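Local coordinates for aminotransferase, class IV (Brucella abortus, PDB 4TVI), which probably transfers the amino group of leucine, isoleucine or valine to 2-oxoglutarate with the help of pyridoxal 5'-phosphate, at residues Ala189-Glu194 against Glu214-Asn219; Leu204-Leu209 against Leu262-Phe267; Asn101-Leu106 against Pro124-Glu129; Gly41-Gly46 against Leu147-Ile152; Ala253-His258 against Thr299-Ala304. All coordinates share one frame; numbering follows the deposited sequence.

Interaction 1 (Ala189-Glu194 against Glu214-Asn219); sequences ARMLRE and ETATSN
The turn that leaves strand 212-215 packs against helix 185-198 in the PLP domain of this class IV aminotransferase. M191 and L192 of the helix meet A216 and T217 of the turn. On the helix side L192 does most of the touching; on the turn side A216 is the residue most buried by the contact. L192 CD2 lies 3.8 Å from A216 CB. Its other branch, CD1, comes within 3.7 Å of T217 CG2, and the two side chains cross at about a right angle. M191 adds its CB, 4.2 Å from A216 CB. A216 CB therefore sits against two successive helix residues. In T217, CG2 is anti to the carbonyl carbon, which leaves this methyl on the leucine side. Its OG1 (chi1 63°) is hydrogen-bonded to N202. The turn has its own polar brace. T215 OG1 accepts a nearly straight bond of 3.1 Å from T217 N (165°), which makes an ST turn. T215 OG1 also pairs with S218 OG at 3.0 Å. V136 of the second subunit packs on both L192 and T217. The helix-turn contact itself is purely apolar between these side chains. Polar atoms of the turn are met separately: T217 OG1 and A216 N by N202, A216 O by N188 of the same helix, and T217 N by T215 OG1.

Interaction 2 (Leu204-Leu209 against Leu262-Phe267); sequences LVTDVL and LKIEDF
The F267 ring has L204 over one face and the backbone O of K263 at its edge, in the ring plane. The motif is a short helix laid on a sheet: helix 264-268 rests on strand 202-206 of the PLP domain. L204 CD2 makes an off-centre CH-pi contact. It stands 4.1 Å from the ring centroid, 30° off the ring normal. The methyl is shifted toward the root of the ring, 3.7 Å from F267 CG. With CG anti to the backbone N (chi1 -171°), the L204 side chain leans toward the helix. The same L204 CD2 also meets I264 CD1 at 3.8 Å, so one methyl fits between two helix residues. T206, two residues along the strand, extends the apolar patch. Its CG2 touches I264 CD1 at 4.0 Å, the two side chains lying crosswise. V212 of the neighbouring strand 212-215 and F288 of strand 281-288, further across the sheet, pack on L204, I264 and F267 alike. D266 forms a salt bridge with R224. At the helix start, K263 in the N-cap position bonds to D266 in the first turn: K263 N gives D266 OD2 an almost straight hydrogen bond of 2.7 Å (172°), received on the anti lone pair of that oxygen.

Interaction 3 (Asn101-Leu106 against Pro124-Glu129); sequences NDIEAL and PMYWAE
Y126 OH is gripped by two hydrogen bonds, with N86 OD1 and with the backbone N of L98. It also bears the closest touch of this contact: I103 CD1 lies 3.5 Å from Y126 OH. The same methyl is 4.1 Å from Y126 CE2, and it meets the ring obliquely. The two side chains approach head-on. I103 belongs to helix 100-111 and spreads two branches over strand 120-128. With CG1 anti to the carbonyl carbon (chi1 -68°) and the chain extended to CD1, one branch runs to the tyrosine. The other, CG2, rests 4.2 Å from P124 CG. Further along the strand, W127 NE1 gives E129 OE2 a hydrogen bond of 2.9 Å (170°). It lies in the indole plane but meets OE2 from above the carboxylate plane (45° out of it). That oxygen also forms a salt bridge with R49 of the second subunit. I103 touches S82 of helix 78-91 as well. This is plain helix-on-sheet packing, with helix 100-111 covering the antiparallel sheet of the N-terminal part of the chain.

Interaction 4 (Gly41-Gly46 against Leu147-Ile152); sequences GEWREG and LCLEAI
This is a mainly apolar contact across one face of the antiparallel sheet, between an outermost strand and a strand two places in. Strand 35-39 lies between strands 42-45 and 143-151, so no backbone bond joins the two segments. W43 bridges the gap with the far end of its indole. Its CH2 meets L147 CD2 at 3.7 Å and L149 CD1 at 4.0 Å. The two leucines alternate with C148 along their strand, which puts both on the side facing the tryptophan. W43 CZ3 also lies 3.7 Å from L147 O, approached obliquely. In W43, CG is anti to the carbonyl carbon (chi1 -75°); together with chi2 (103°) this carries the six-membered ring toward strand 143-151. In L147, CG is instead anti to the backbone N (chi1 -180°). L106 of helix 100-111 packs on both W43 and L147. The W43 ring also meets Y38 of the intervening strand edge-to-face. No hydrogen bond crosses the two segments; apolar packing makes up most of the contact, with the carbonyl O of L147 beside ring atom CZ3.

Interaction 5 (Ala253-His258 against Thr299-Ala304); sequences AGVSVH and TKRARA
R301 has the most surface buried in this contact, followed by A253 and V255. It stands on helix 297-310 and reaches over to the link between helix 241-252 and strand 257-260. Its chain is extended from CG to NE, starting with CG anti to the backbone N (chi1 -173°). That puts the guanidinium alongside the link. A253 CB lies over one face of the guanidinium, 4.0 Å from R301 NH2. The carbonyl oxygen A253 O is 3.4 Å from the same NH2. V255 meets the other terminal nitrogen: its CG2 is 3.6 Å from R301 NH1, approached obliquely. The V255 and R301 side chains pass alongside one another, pointing opposite ways. Between the two contact residues sits G254. It leaves the helix with positive phi (93°) in a Schellman motif, which turns the chain toward the strand. V255 also packs on L250 and V228, which joins the link to helix 241-252 and strand 227-231. The contact lies at the surface and R301 is exposed. No clear hydrogen bond crosses it. Packing of the charged guanidinium on A253 and V255 makes up much of the contact, and the group can probably still meet water.

Following the chain, interaction 4 opens first and closes across the N-terminal antiparallel sheet. Interaction 3 falls wholly within that span, adding helix 100-111 to the same sheet. The two touch, L106 packing on W43 and L147. The other three come later and belong to the PLP domain. Interaction 1 spans 189-219 and crosses interaction 2, whose first segment starts inside it. They touch where V205 meets E214 of the neighbouring strand and M191 of the helix. Interaction 2 runs on to 267 and crosses interaction 5, which opens at 253 and closes at the C-terminal helix 297-310. Interactions 2 and 5 adjoin in sequence, but their centres are about 22 Å apart.

Interaction 1 (Ala189-Glu194 against Glu214-Asn219)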
# COMPACT_ATOMS: atom_id res chain seq x y z
N ALA A 189 -6.23 4.81 -7.22
CA ALA A 189 -7.09 3.93 -8.01
C ALA A 189 -8.57 4.21 -7.80
O ALA A 189 -9.32 4.35 -8.77
CB ALA A 189 -6.78 2.47 -7.68
N ARG A 190 -8.99 4.31 -6.54
CA ARG A 190 -10.40 4.58 -6.25
C ARG A 190 -10.81 5.97 -6.76
O ARG A 190 -11.96 6.16 -7.17
CB ARG A 190 -10.69 4.42 -4.76
CG ARG A 190 -9.87 5.27 -3.82
CD ARG A 190 -10.28 5.04 -2.36
NE ARG A 190 -9.60 5.98 -1.46
CZ ARG A 190 -9.94 6.18 -0.19
NH1 ARG A 190 -10.95 5.51 0.36
NH2 ARG A 190 -9.27 7.06 0.54
N MET A 191 -9.89 6.93 -6.75
CA MET A 191 -10.16 8.25 -7.32
C MET A 191 -10.44 8.12 -8.81
O MET A 191 -11.37 8.73 -9.34
CB MET A 191 -8.99 9.20 -7.09
CG MET A 191 -8.69 9.52 -5.64
SD MET A 191 -7.14 10.43 -5.50
CE MET A 191 -6.99 10.61 -3.72
N LEU A 192 -9.62 7.32 -9.48
CA LEU A 192 -9.79 7.09 -10.91
C LEU A 192 -11.10 6.37 -11.18
O LEU A 192 -11.81 6.71 -12.12
CB LEU A 192 -8.61 6.28 -11.46
CG LEU A 192 -7.30 7.06 -11.53
CD1 LEU A 192 -6.13 6.13 -11.77
CD2 LEU A 192 -7.38 8.11 -12.63
N ARG A 193 -11.42 5.39 -10.33
CA ARG A 193 -12.68 4.67 -10.45
C ARG A 193 -13.85 5.65 -10.34
O ARG A 193 -14.81 5.59 -11.11
CB ARG A 193 -12.80 3.59 -9.37
CG ARG A 193 -14.18 2.92 -9.33
CD ARG A 193 -14.44 2.22 -8.00
NE ARG A 193 -14.17 3.10 -6.87
CZ ARG A 193 -15.03 4.00 -6.39
NH1 ARG A 193 -16.22 4.15 -6.95
NH2 ARG A 193 -14.68 4.75 -5.35
N GLU A 194 -13.76 6.56 -9.37
CA GLU A 194 -14.80 7.56 -9.18
C GLU A 194 -14.92 8.49 -10.39
O GLU A 194 -16.02 8.79 -10.85
CB GLU A 194 -14.51 8.39 -7.93
CG GLU A 194 -15.74 9.05 -7.33
CD GLU A 194 -15.40 9.83 -6.07
OE1 GLU A 194 -14.34 10.49 -6.04
OE2 GLU A 194 -16.19 9.77 -5.10
N GLU A 214 -2.31 17.48 -7.16
CA GLU A 214 -1.97 16.92 -8.46
C GLU A 214 -3.19 16.20 -9.01
O GLU A 214 -4.28 16.32 -8.45
CB GLU A 214 -0.79 15.95 -8.36
CG GLU A 214 -0.99 14.85 -7.32
CD GLU A 214 0.08 13.77 -7.40
OE1 GLU A 214 0.96 13.88 -8.27
OE2 GLU A 214 0.04 12.82 -6.59
N THR A 215 -3.02 15.46 -10.10
CA THR A 215 -4.10 14.60 -10.57
C THR A 215 -3.94 13.25 -9.88
O THR A 215 -3.04 13.08 -9.07
CB THR A 215 -4.12 14.44 -12.10
OG1 THR A 215 -3.23 13.39 -12.49
CG2 THR A 215 -3.70 15.75 -12.79
N ALA A 216 -4.79 12.30 -10.22
CA ALA A 216 -4.72 10.98 -9.59
C ALA A 216 -3.52 10.18 -10.11
O ALA A 216 -3.18 9.14 -9.54
CB ALA A 216 -6.00 10.22 -9.81
N THR A 217 -2.90 10.65 -11.18
CA THR A 217 -1.80 9.90 -11.81
C THR A 217 -0.54 10.72 -12.08
O THR A 217 0.47 10.16 -12.51
CB THR A 217 -2.23 9.31 -13.16
OG1 THR A 217 -2.54 10.38 -14.06
CG2 THR A 217 -3.43 8.39 -13.01
N SER A 218 -0.59 12.03 -11.84
CA SER A 218 0.48 12.90 -12.32
C SER A 218 0.44 14.31 -11.74
O SER A 218 -0.61 14.78 -11.34
CB SER A 218 0.42 12.98 -13.84
OG SER A 218 -0.84 13.50 -14.24
N ASN A 219 1.59 14.98 -11.76
CA ASN A 219 1.66 16.39 -11.37
C ASN A 219 0.79 17.22 -12.29
O ASN A 219 0.60 16.88 -13.46
CB ASN A 219 3.10 16.90 -11.41
CG ASN A 219 3.94 16.31 -10.30
OD1 ASN A 219 4.96 15.68 -10.56
ND2 ASN A 219 3.52 16.52 -9.05

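Interaction 2 (Leu204-Leu209 against Leu262-Phe267)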
# COMPACT_ATOMS: atom_id res chain seq x y z
N LEU A 204 -8.84 15.72 -10.28
CA LEU A 204 -7.99 16.76 -9.71
C LEU A 204 -8.05 16.62 -8.19
O LEU A 204 -9.09 16.84 -7.57
CB LEU A 204 -8.44 18.15 -10.16
CG LEU A 204 -7.50 19.31 -9.81
CD1 LEU A 204 -6.11 19.14 -10.46
CD2 LEU A 204 -8.12 20.67 -10.17
N VAL A 205 -6.92 16.24 -7.60
CA VAL A 205 -6.89 15.79 -6.21
C VAL A 205 -6.36 16.87 -5.25
O VAL A 205 -5.38 17.55 -5.55
CB VAL A 205 -6.02 14.53 -6.06
CG1 VAL A 205 -6.22 13.90 -4.69
CG2 VAL A 205 -6.36 13.53 -7.16
N THR A 206 -7.02 17.01 -4.11
CA THR A 206 -6.57 17.96 -3.09
C THR A 206 -5.93 17.24 -1.92
O THR A 206 -6.10 16.03 -1.75
CB THR A 206 -7.73 18.82 -2.56
OG1 THR A 206 -8.62 18.01 -1.79
CG2 THR A 206 -8.48 19.48 -3.71
N ASP A 207 -5.14 17.98 -1.14
CA ASP A 207 -4.62 17.46 0.12
C ASP A 207 -5.67 17.69 1.21
O ASP A 207 -6.77 18.17 0.92
CB ASP A 207 -3.28 18.13 0.47
CG ASP A 207 -3.37 19.65 0.52
OD1 ASP A 207 -4.44 20.18 0.87
OD2 ASP A 207 -2.35 20.31 0.22
N VAL A 208 -5.33 17.37 2.45
CA VAL A 208 -6.28 17.45 3.55
C VAL A 208 -6.68 18.90 3.85
O VAL A 208 -7.76 19.16 4.39
CB VAL A 208 -5.69 16.76 4.81
CG1 VAL A 208 -6.34 17.25 6.11
CG2 VAL A 208 -5.84 15.24 4.69
N LEU A 209 -5.84 19.85 3.43
CA LEU A 209 -6.15 21.26 3.59
C LEU A 209 -7.12 21.77 2.53
O LEU A 209 -7.61 22.89 2.61
CB LEU A 209 -4.86 22.09 3.54
CG LEU A 209 -3.84 21.82 4.64
CD1 LEU A 209 -2.67 22.78 4.53
CD2 LEU A 209 -4.52 21.98 5.99
N LEU A 262 -2.55 26.37 -4.56
CA LEU A 262 -3.67 26.51 -5.49
C LEU A 262 -4.91 25.77 -5.01
O LEU A 262 -4.82 24.68 -4.44
CB LEU A 262 -3.27 26.01 -6.88
CG LEU A 262 -2.11 26.72 -7.58
CD1 LEU A 262 -1.67 25.92 -8.80
CD2 LEU A 262 -2.48 28.15 -7.97
N LYS A 263 -6.07 26.38 -5.22
CA LYS A 263 -7.34 25.74 -4.89
C LYS A 263 -8.06 25.29 -6.16
O LYS A 263 -7.63 25.61 -7.27
CB LYS A 263 -8.22 26.70 -4.08
CG LYS A 263 -7.68 26.97 -2.68
CD LYS A 263 -8.67 27.76 -1.83
CE LYS A 263 -10.01 27.05 -1.74
NZ LYS A 263 -9.88 25.65 -1.26
N ILE A 264 -9.15 24.55 -5.99
CA ILE A 264 -9.96 24.09 -7.11
C ILE A 264 -10.41 25.28 -7.94
O ILE A 264 -10.42 25.23 -9.17
CB ILE A 264 -11.20 23.29 -6.64
CG1 ILE A 264 -10.78 21.96 -6.00
CG2 ILE A 264 -12.14 23.04 -7.80
CD1 ILE A 264 -10.12 21.00 -6.97
N GLU A 265 -10.77 26.36 -7.25
CA GLU A 265 -11.18 27.60 -7.89
C GLU A 265 -10.15 28.12 -8.90
O GLU A 265 -10.53 28.61 -9.95
CB GLU A 265 -11.46 28.67 -6.83
CG GLU A 265 -12.75 28.46 -6.02
CD GLU A 265 -12.65 27.35 -4.97
OE1 GLU A 265 -11.62 26.65 -4.89
OE2 GLU A 265 -13.63 27.19 -4.21
N ASP A 266 -8.87 27.98 -8.58
CA ASP A 266 -7.81 28.43 -9.49
C ASP A 266 -7.86 27.68 -10.81
O ASP A 266 -7.66 28.27 -11.87
CB ASP A 266 -6.43 28.25 -8.85
CG ASP A 266 -6.20 29.22 -7.71
OD1 ASP A 266 -6.15 30.44 -7.97
OD2 ASP A 266 -6.08 28.77 -6.54
N PHE A 267 -8.14 26.39 -10.75
CA PHE A 267 -8.20 25.58 -11.96
C PHE A 267 -9.51 25.79 -12.71
O PHE A 267 -9.59 25.58 -13.92
CB PHE A 267 -7.98 24.10 -11.62
CG PHE A 267 -6.55 23.79 -11.28
CD1 PHE A 267 -6.06 24.01 -10.00
CD2 PHE A 267 -5.69 23.29 -12.25
CE1 PHE A 267 -4.73 23.74 -9.69
CE2 PHE A 267 -4.37 23.01 -11.94
CZ PHE A 267 -3.89 23.23 -10.66

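Interaction 3 (Asn101-Leu106 against Pro124-Glu129)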
# COMPACT_ATOMS: atom_id res chain seq x y z
N ASN A 101 23.90 4.74 -10.37
CA ASN A 101 24.63 4.48 -11.61
C ASN A 101 24.49 3.03 -12.08
O ASN A 101 24.43 2.77 -13.28
CB ASN A 101 26.11 4.84 -11.45
CG ASN A 101 26.37 6.31 -11.65
OD1 ASN A 101 25.49 7.06 -12.08
ND2 ASN A 101 27.58 6.75 -11.33
N ASP A 102 24.45 2.10 -11.12
CA ASP A 102 24.23 0.69 -11.44
C ASP A 102 22.89 0.50 -12.16
O ASP A 102 22.83 -0.16 -13.20
CB ASP A 102 24.24 -0.18 -10.17
CG ASP A 102 25.63 -0.37 -9.60
OD1 ASP A 102 26.62 -0.27 -10.35
OD2 ASP A 102 25.72 -0.63 -8.38
N ILE A 103 21.84 1.08 -11.59
CA ILE A 103 20.49 0.98 -12.15
C ILE A 103 20.44 1.59 -13.55
O ILE A 103 19.85 1.01 -14.46
CB ILE A 103 19.45 1.65 -11.24
CG1 ILE A 103 19.29 0.87 -9.94
CG2 ILE A 103 18.10 1.79 -11.96
CD1 ILE A 103 18.22 1.43 -9.00
N GLU A 104 21.06 2.75 -13.71
CA GLU A 104 21.08 3.42 -15.01
C GLU A 104 21.82 2.58 -16.05
O GLU A 104 21.35 2.39 -17.17
CB GLU A 104 21.71 4.81 -14.90
CG GLU A 104 21.90 5.49 -16.25
CD GLU A 104 22.40 6.92 -16.13
OE1 GLU A 104 22.53 7.43 -15.00
OE2 GLU A 104 22.66 7.55 -17.18
N ALA A 105 22.99 2.08 -15.66
CA ALA A 105 23.82 1.27 -16.54
C ALA A 105 23.09 -0.01 -16.94
O ALA A 105 23.12 -0.42 -18.10
CB ALA A 105 25.14 0.94 -15.87
N LEU A 106 22.43 -0.63 -15.97
CA LEU A 106 21.65 -1.84 -16.21
C LEU A 106 20.48 -1.55 -17.15
O LEU A 106 20.18 -2.35 -18.05
CB LEU A 106 21.15 -2.41 -14.89
CG LEU A 106 20.47 -3.78 -14.94
CD1 LEU A 106 21.47 -4.84 -15.37
CD2 LEU A 106 19.87 -4.12 -13.59
N PRO A 124 12.21 0.42 -12.44
CA PRO A 124 12.99 -0.20 -11.36
C PRO A 124 12.12 -0.49 -10.14
O PRO A 124 11.22 0.29 -9.85
CB PRO A 124 14.04 0.87 -11.02
CG PRO A 124 13.95 1.89 -12.12
CD PRO A 124 12.55 1.83 -12.62
N MET A 125 12.38 -1.59 -9.45
CA MET A 125 11.57 -1.96 -8.28
C MET A 125 12.41 -2.57 -7.16
O MET A 125 13.26 -3.42 -7.39
CB MET A 125 10.47 -2.94 -8.69
CG MET A 125 9.39 -2.34 -9.58
SD MET A 125 8.20 -3.56 -10.17
CE MET A 125 9.25 -4.59 -11.19
N TYR A 126 12.16 -2.11 -5.94
CA TYR A 126 12.77 -2.65 -4.73
C TYR A 126 11.67 -3.13 -3.78
O TYR A 126 10.61 -2.52 -3.72
CB TYR A 126 13.61 -1.61 -3.99
CG TYR A 126 14.97 -1.29 -4.55
CD1 TYR A 126 15.96 -2.26 -4.63
CD2 TYR A 126 15.29 0.01 -4.91
CE1 TYR A 126 17.23 -1.95 -5.11
CE2 TYR A 126 16.54 0.33 -5.39
CZ TYR A 126 17.51 -0.65 -5.49
OH TYR A 126 18.76 -0.32 -5.96
N TRP A 127 11.94 -4.20 -3.03
CA TRP A 127 10.99 -4.71 -2.06
C TRP A 127 11.68 -5.62 -1.04
O TRP A 127 12.78 -6.11 -1.28
CB TRP A 127 9.86 -5.46 -2.75
CG TRP A 127 10.30 -6.77 -3.35
CD1 TRP A 127 10.24 -8.01 -2.76
CD2 TRP A 127 10.89 -6.97 -4.64
NE1 TRP A 127 10.75 -8.96 -3.62
CE2 TRP A 127 11.16 -8.35 -4.78
CE3 TRP A 127 11.22 -6.11 -5.70
CZ2 TRP A 127 11.73 -8.90 -5.93
CZ3 TRP A 127 11.79 -6.66 -6.85
CH2 TRP A 127 12.04 -8.04 -6.95
N ALA A 128 11.02 -5.86 0.09
CA ALA A 128 11.58 -6.76 1.10
C ALA A 128 11.04 -8.17 0.92
O ALA A 128 9.83 -8.36 0.76
CB ALA A 128 11.28 -6.25 2.49
N GLU A 129 11.93 -9.16 0.95
CA GLU A 129 11.50 -10.56 0.90
C GLU A 129 11.06 -11.08 2.27
O GLU A 129 10.20 -11.95 2.35
CB GLU A 129 12.62 -11.45 0.35
CG GLU A 129 12.74 -11.45 -1.16
CD GLU A 129 11.56 -12.11 -1.84
OE1 GLU A 129 10.92 -12.98 -1.21
OE2 GLU A 129 11.26 -11.75 -3.00

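Interaction 4 (Gly41-Gly46 against Leu147-Ile152)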
# COMPACT_ATOMS: atom_id res chain seq x y z
N GLY A 41 19.82 -11.67 -11.37
CA GLY A 41 21.02 -11.69 -12.19
C GLY A 41 20.85 -12.05 -13.65
O GLY A 41 21.83 -12.27 -14.36
N GLU A 42 19.61 -12.09 -14.12
CA GLU A 42 19.34 -12.50 -15.49
C GLU A 42 18.26 -11.64 -16.14
O GLU A 42 17.25 -11.34 -15.51
CB GLU A 42 18.90 -13.97 -15.54
CG GLU A 42 19.88 -14.95 -14.93
CD GLU A 42 21.14 -15.12 -15.75
OE1 GLU A 42 21.17 -14.65 -16.91
OE2 GLU A 42 22.11 -15.72 -15.24
N TRP A 43 18.47 -11.27 -17.39
CA TRP A 43 17.40 -10.65 -18.16
C TRP A 43 16.46 -11.75 -18.61
O TRP A 43 16.88 -12.75 -19.20
CB TRP A 43 17.94 -9.86 -19.35
CG TRP A 43 18.57 -8.55 -18.96
CD1 TRP A 43 19.91 -8.27 -18.89
CD2 TRP A 43 17.88 -7.35 -18.59
NE1 TRP A 43 20.08 -6.96 -18.49
CE2 TRP A 43 18.86 -6.38 -18.30
CE3 TRP A 43 16.53 -7.01 -18.47
CZ2 TRP A 43 18.53 -5.08 -17.90
CZ3 TRP A 43 16.20 -5.72 -18.08
CH2 TRP A 43 17.20 -4.77 -17.80
N ARG A 44 15.17 -11.56 -18.35
CA ARG A 44 14.17 -12.56 -18.69
C ARG A 44 13.02 -11.95 -19.48
O ARG A 44 12.56 -10.85 -19.18
CB ARG A 44 13.63 -13.18 -17.40
CG ARG A 44 14.70 -13.41 -16.34
CD ARG A 44 14.20 -14.23 -15.18
NE ARG A 44 15.19 -14.30 -14.12
CZ ARG A 44 15.89 -15.39 -13.83
NH1 ARG A 44 15.67 -16.52 -14.50
NH2 ARG A 44 16.79 -15.37 -12.85
N GLU A 45 12.51 -12.71 -20.44
CA GLU A 45 11.49 -12.20 -21.34
C GLU A 45 10.09 -12.56 -20.86
O GLU A 45 9.90 -13.53 -20.12
CB GLU A 45 11.72 -12.76 -22.75
CG GLU A 45 11.25 -11.86 -23.88
CD GLU A 45 11.86 -12.23 -25.23
OE1 GLU A 45 11.54 -11.56 -26.23
OE2 GLU A 45 12.66 -13.19 -25.28
N GLY A 46 9.10 -11.76 -21.27
CA GLY A 46 7.72 -12.06 -20.98
C GLY A 46 7.34 -11.90 -19.52
O GLY A 46 7.85 -11.01 -18.83
N LEU A 147 14.19 -5.01 -12.53
CA LEU A 147 14.07 -3.91 -13.49
C LEU A 147 13.24 -4.37 -14.68
O LEU A 147 13.68 -5.20 -15.48
CB LEU A 147 15.45 -3.45 -13.94
CG LEU A 147 15.51 -2.30 -14.95
CD1 LEU A 147 14.80 -1.06 -14.40
CD2 LEU A 147 16.95 -2.00 -15.30
N CYS A 148 12.04 -3.82 -14.81
CA CYS A 148 11.11 -4.26 -15.85
C CYS A 148 11.03 -3.26 -16.99
O CYS A 148 10.69 -2.09 -16.79
CB CYS A 148 9.72 -4.49 -15.25
SG CYS A 148 8.51 -5.16 -16.41
N LEU A 149 11.36 -3.73 -18.19
CA LEU A 149 11.30 -2.90 -19.39
C LEU A 149 10.17 -3.37 -20.30
O LEU A 149 10.12 -4.54 -20.69
CB LEU A 149 12.62 -2.94 -20.16
CG LEU A 149 13.90 -2.65 -19.38
CD1 LEU A 149 15.08 -2.55 -20.34
CD2 LEU A 149 13.77 -1.41 -18.53
N GLU A 150 9.26 -2.46 -20.62
CA GLU A 150 8.14 -2.77 -21.49
C GLU A 150 8.13 -1.88 -22.74
O GLU A 150 8.22 -0.66 -22.64
CB GLU A 150 6.81 -2.61 -20.74
CG GLU A 150 5.60 -3.06 -21.55
CD GLU A 150 4.32 -3.05 -20.73
OE1 GLU A 150 4.36 -2.59 -19.57
OE2 GLU A 150 3.28 -3.50 -21.25
N ALA A 151 8.03 -2.51 -23.90
CA ALA A 151 7.90 -1.79 -25.15
C ALA A 151 6.55 -1.09 -25.24
O ALA A 151 5.51 -1.73 -25.37
CB ALA A 151 8.08 -2.74 -26.33
N ILE A 152 6.57 0.23 -25.11
CA ILE A 152 5.37 1.04 -25.27
C ILE A 152 5.64 2.21 -26.20
O ILE A 152 6.46 3.07 -25.89
CB ILE A 152 4.86 1.57 -23.92
CG1 ILE A 152 4.63 0.41 -22.95
CG2 ILE A 152 3.59 2.40 -24.12
CD1 ILE A 152 4.04 0.82 -21.62

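Interaction 5 (Ala253-His258 against Thr299-Ala304)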
# COMPACT_ATOMS: atom_id res chain seq x y z
N ALA A 253 13.00 29.70 -20.86
CA ALA A 253 12.46 30.25 -22.09
C ALA A 253 11.79 31.61 -21.85
O ALA A 253 11.27 32.23 -22.78
CB ALA A 253 11.47 29.28 -22.72
N GLY A 254 11.84 32.09 -20.61
CA GLY A 254 11.30 33.39 -20.26
C GLY A 254 9.86 33.35 -19.76
O GLY A 254 9.23 34.39 -19.57
N VAL A 255 9.35 32.15 -19.52
CA VAL A 255 7.99 32.00 -19.01
C VAL A 255 7.98 32.05 -17.49
O VAL A 255 8.80 31.39 -16.84
CB VAL A 255 7.35 30.67 -19.47
CG1 VAL A 255 5.93 30.53 -18.91
CG2 VAL A 255 7.35 30.58 -20.98
N SER A 256 7.09 32.84 -16.91
CA SER A 256 6.93 32.87 -15.46
C SER A 256 6.21 31.62 -14.94
O SER A 256 5.11 31.31 -15.37
CB SER A 256 6.17 34.12 -15.02
OG SER A 256 6.92 35.28 -15.29
N VAL A 257 6.85 30.92 -14.01
CA VAL A 257 6.25 29.75 -13.40
C VAL A 257 6.16 29.94 -11.89
O VAL A 257 7.17 30.17 -11.23
CB VAL A 257 7.05 28.47 -13.70
CG1 VAL A 257 6.34 27.26 -13.13
CG2 VAL A 257 7.26 28.31 -15.20
N HIS A 258 4.95 29.86 -11.35
CA HIS A 258 4.75 30.09 -9.93
C HIS A 258 4.39 28.80 -9.21
O HIS A 258 3.38 28.16 -9.52
CB HIS A 258 3.68 31.15 -9.70
CG HIS A 258 3.97 32.47 -10.35
ND1 HIS A 258 5.08 33.22 -10.02
CD2 HIS A 258 3.29 33.17 -11.28
CE1 HIS A 258 5.07 34.33 -10.74
NE2 HIS A 258 4.00 34.33 -11.51
N THR A 299 0.93 25.09 -23.20
CA THR A 299 1.13 23.66 -23.00
C THR A 299 1.99 23.08 -24.12
O THR A 299 2.94 22.34 -23.88
CB THR A 299 -0.20 22.89 -22.96
OG1 THR A 299 -1.01 23.39 -21.89
CG2 THR A 299 0.05 21.40 -22.75
N LYS A 300 1.65 23.44 -25.35
CA LYS A 300 2.38 22.98 -26.53
C LYS A 300 3.83 23.45 -26.48
O LYS A 300 4.75 22.71 -26.85
CB LYS A 300 1.70 23.47 -27.80
CG LYS A 300 0.34 22.83 -28.06
CD LYS A 300 -0.23 23.20 -29.41
CE LYS A 300 -1.56 22.50 -29.65
NZ LYS A 300 -2.28 23.08 -30.82
N ARG A 301 4.04 24.68 -26.01
CA ARG A 301 5.39 25.22 -25.89
C ARG A 301 6.19 24.44 -24.86
O ARG A 301 7.35 24.09 -25.09
CB ARG A 301 5.36 26.70 -25.52
CG ARG A 301 6.72 27.35 -25.55
CD ARG A 301 6.65 28.81 -25.14
NE ARG A 301 7.89 29.52 -25.43
CZ ARG A 301 8.12 30.78 -25.09
NH1 ARG A 301 7.20 31.48 -24.45
NH2 ARG A 301 9.29 31.34 -25.39
N ALA A 302 5.55 24.16 -23.72
CA ALA A 302 6.16 23.36 -22.66
C ALA A 302 6.63 22.02 -23.20
O ALA A 302 7.77 21.62 -22.98
CB ALA A 302 5.17 23.15 -21.52
N ARG A 303 5.75 21.35 -23.94
CA ARG A 303 6.08 20.06 -24.53
C ARG A 303 7.20 20.22 -25.55
O ARG A 303 8.13 19.40 -25.60
CB ARG A 303 4.83 19.44 -25.18
CG ARG A 303 5.03 18.03 -25.71
CD ARG A 303 3.72 17.44 -26.22
NE ARG A 303 3.93 16.19 -26.96
CZ ARG A 303 4.00 14.99 -26.41
NH1 ARG A 303 3.87 14.84 -25.10
NH2 ARG A 303 4.21 13.92 -27.18
N ALA A 304 7.15 21.29 -26.34
CA ALA A 304 8.17 21.54 -27.35
C ALA A 304 9.53 21.74 -26.70
O ALA A 304 10.54 21.20 -27.15
CB ALA A 304 7.80 22.75 -28.20